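Side-chain contact in NAD-dependent protein deacylase 2 (Archaeoglobus fulgidus, PDB 4TWJ), which removes acetyl and longer acyl groups from protein lysines in an NAD-dependent reaction, deacetylating the archaeal chromatin protein Alba among its targets: residues 102-105 with 106-109. Residues are numbered along the deposited sequence; the frame is centred on the assembly and turned at random.
Sequences IDML and HQRA. With ACT (acetate ion), chain E.
With CG beside the backbone N (chi1 -65°) and the chain bent at chi2 (94°), Q107 folds its amide back over M104, and OE1 comes to 3.4 Å from M104 CA; the amide's other end, NE2, is hydrogen-bonded to E116. R108, bent at chi2 and chi3, reaches back along the chain until L105 CD2 lies in the guanidinium plane, at its edge, 3.6 Å from NH2. The backbone bond from R108 N to M104 O (3.1 Å) lies in the carbonyl plane, while that from A109 N to L105 O is weak. The former, together with the Q107 amide over M104, illustrates how the first turn of a helix is joined to its N-cap residue. Ahead of the turn, D103 OD2 accepts from L105 N at 3.1 Å, nearly straight at 168°, forming an Asx turn; OD1 bonds to S27 OG, linking two NAD-binding residues. With D103 exchanged for an alanine, the L105 amide is likely to lose its acceptor and the S27 hydroxyl this partner. O of an acetate ion, probably from the crystallisation liquor, accepts from I102 N at 3.2 Å. Helix 105-108 follows strand 94-99 of the Rossmann-like sheet; H106 packs against that strand and strand 114-116, and meets H82 of helix 80-90 edge-to-face.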
ATOM      1  N   ILE A 102      -2.222   0.731   5.155  1.00 15.64           N
ATOM      2  CA  ILE A 102      -1.944   0.499   6.574  1.00 16.35           C
ATOM      3  C   ILE A 102      -2.781  -0.639   7.161  1.00 17.19           C
ATOM      4  O   ILE A 102      -2.756  -0.865   8.374  1.00 17.24           O
ATOM      5  CB  ILE A 102      -2.180   1.783   7.402  1.00 16.53           C
ATOM      6  CG1 ILE A 102      -3.635   2.260   7.296  1.00 16.83           C
ATOM      7  CG2 ILE A 102      -1.228   2.878   6.941  1.00 16.39           C
ATOM      8  CD1 ILE A 102      -4.031   3.250   8.372  1.00 17.00           C
ATOM      9  N   ASP A 103      -3.481  -1.361   6.288  1.00 18.25           N
ATOM     10  CA  ASP A 103      -4.483  -2.358   6.681  1.00 19.18           C
ATOM     11  C   ASP A 103      -3.949  -3.789   6.776  1.00 19.67           C
ATOM     12  O   ASP A 103      -4.686  -4.694   7.168  1.00 19.21           O
ATOM     13  CB  ASP A 103      -5.663  -2.323   5.696  1.00 19.86           C
ATOM     14  CG  ASP A 103      -5.225  -2.457   4.239  1.00 20.50           C
ATOM     15  OD1 ASP A 103      -5.847  -1.814   3.376  1.00 22.41           O
ATOM     16  OD2 ASP A 103      -4.256  -3.185   3.953  1.00 20.52           O
ATOM     17  N   MET A 104      -2.687  -3.992   6.389  1.00 19.75           N
ATOM     18  CA  MET A 104      -2.016  -5.299   6.473  1.00 20.54           C
ATOM     19  C   MET A 104      -2.680  -6.417   5.656  1.00 19.89           C
ATOM     20  O   MET A 104      -2.454  -7.596   5.925  1.00 19.66           O
ATOM     21  CB  MET A 104      -1.873  -5.737   7.937  1.00 21.98           C
ATOM     22  CG  MET A 104      -1.201  -4.705   8.825  1.00 23.25           C
ATOM     23  SD  MET A 104      -1.140  -5.231  10.546  1.00 26.26           S
ATOM     24  CE  MET A 104       0.148  -6.466  10.472  1.00 25.70           C
ATOM     25  N   LEU A 105      -3.473  -6.051   4.650  1.00 19.49           N
ATOM     26  CA  LEU A 105      -4.171  -7.044   3.829  1.00 19.12           C
ATOM     27  C   LEU A 105      -3.222  -7.887   2.984  1.00 18.68           C
ATOM     28  O   LEU A 105      -3.519  -9.049   2.694  1.00 18.41           O
ATOM     29  CB  LEU A 105      -5.216  -6.381   2.930  1.00 19.37           C
ATOM     30  CG  LEU A 105      -6.456  -5.833   3.642  1.00 20.05           C
ATOM     31  CD1 LEU A 105      -7.338  -5.074   2.668  1.00 20.40           C
ATOM     32  CD2 LEU A 105      -7.238  -6.957   4.300  1.00 20.47           C
ATOM     33  N   HIS A 106      -2.089  -7.314   2.584  1.00 18.00           N
ATOM     34  CA  HIS A 106      -1.088  -8.082   1.845  1.00 17.53           C
ATOM     35  C   HIS A 106      -0.582  -9.256   2.683  1.00 18.37           C
ATOM     36  O   HIS A 106      -0.558 -10.396   2.210  1.00 18.04           O
ATOM     37  CB  HIS A 106       0.085  -7.200   1.402  1.00 16.68           C
ATOM     38  CG  HIS A 106      -0.243  -6.285   0.262  1.00 15.72           C
ATOM     39  ND1 HIS A 106      -0.650  -6.749  -0.969  1.00 15.34           N
ATOM     40  CD2 HIS A 106      -0.201  -4.935   0.159  1.00 15.37           C
ATOM     41  CE1 HIS A 106      -0.858  -5.726  -1.778  1.00 15.31           C
ATOM     42  NE2 HIS A 106      -0.592  -4.612  -1.118  1.00 15.10           N
ATOM     43  N   GLN A 107      -0.201  -8.972   3.928  1.00 19.33           N
ATOM     44  CA  GLN A 107       0.320  -9.999   4.836  1.00 20.60           C
ATOM     45  C   GLN A 107      -0.737 -11.052   5.151  1.00 21.73           C
ATOM     46  O   GLN A 107      -0.424 -12.241   5.230  1.00 22.37           O
ATOM     47  CB  GLN A 107       0.824  -9.385   6.147  1.00 20.46           C
ATOM     48  CG  GLN A 107       2.018  -8.456   6.006  1.00 20.61           C
ATOM     49  CD  GLN A 107       1.601  -7.010   5.867  1.00 20.30           C
ATOM     50  OE1 GLN A 107       0.759  -6.680   5.038  1.00 20.03           O
ATOM     51  NE2 GLN A 107       2.170  -6.142   6.695  1.00 21.10           N
ATOM     52  N   ARG A 108      -1.982 -10.611   5.321  1.00 23.09           N
ATOM     53  CA  ARG A 108      -3.094 -11.519   5.612  1.00 24.26           C
ATOM     54  C   ARG A 108      -3.456 -12.406   4.416  1.00 23.94           C
ATOM     55  O   ARG A 108      -4.077 -13.459   4.585  1.00 24.49           O
ATOM     56  CB  ARG A 108      -4.324 -10.736   6.085  1.00 25.59           C
ATOM     57  CG  ARG A 108      -4.150 -10.104   7.460  1.00 26.99           C
ATOM     58  CD  ARG A 108      -5.458 -10.043   8.233  1.00 28.65           C
ATOM     59  NE  ARG A 108      -6.412  -9.109   7.643  1.00 29.95           N
ATOM     60  CZ  ARG A 108      -7.634  -8.875   8.118  1.00 30.96           C
ATOM     61  NH1 ARG A 108      -8.078  -9.510   9.200  1.00 32.04           N
ATOM     62  NH2 ARG A 108      -8.424  -8.002   7.507  1.00 31.05           N
ATOM     63  N   ALA A 109      -3.062 -11.979   3.216  1.00 22.67           N
ATOM     64  CA  ALA A 109      -3.225 -12.782   2.004  1.00 22.29           C
ATOM     65  C   ALA A 109      -2.061 -13.752   1.770  1.00 21.79           C
ATOM     66  O   ALA A 109      -2.115 -14.558   0.843  1.00 21.70           O
ATOM     67  CB  ALA A 109      -3.392 -11.870   0.796  1.00 22.20           C
TER
HETATM   68  C   ACT E 303      -5.222   2.154   3.615  1.00 35.71           C
HETATM   69  O   ACT E 303      -5.188   1.002   4.092  1.00 35.78           O
HETATM   70  OXT ACT E 303      -4.379   3.019   3.932  1.00 35.39           O
HETATM   71  CH3 ACT E 303      -6.303   2.508   2.637  1.00 36.17           C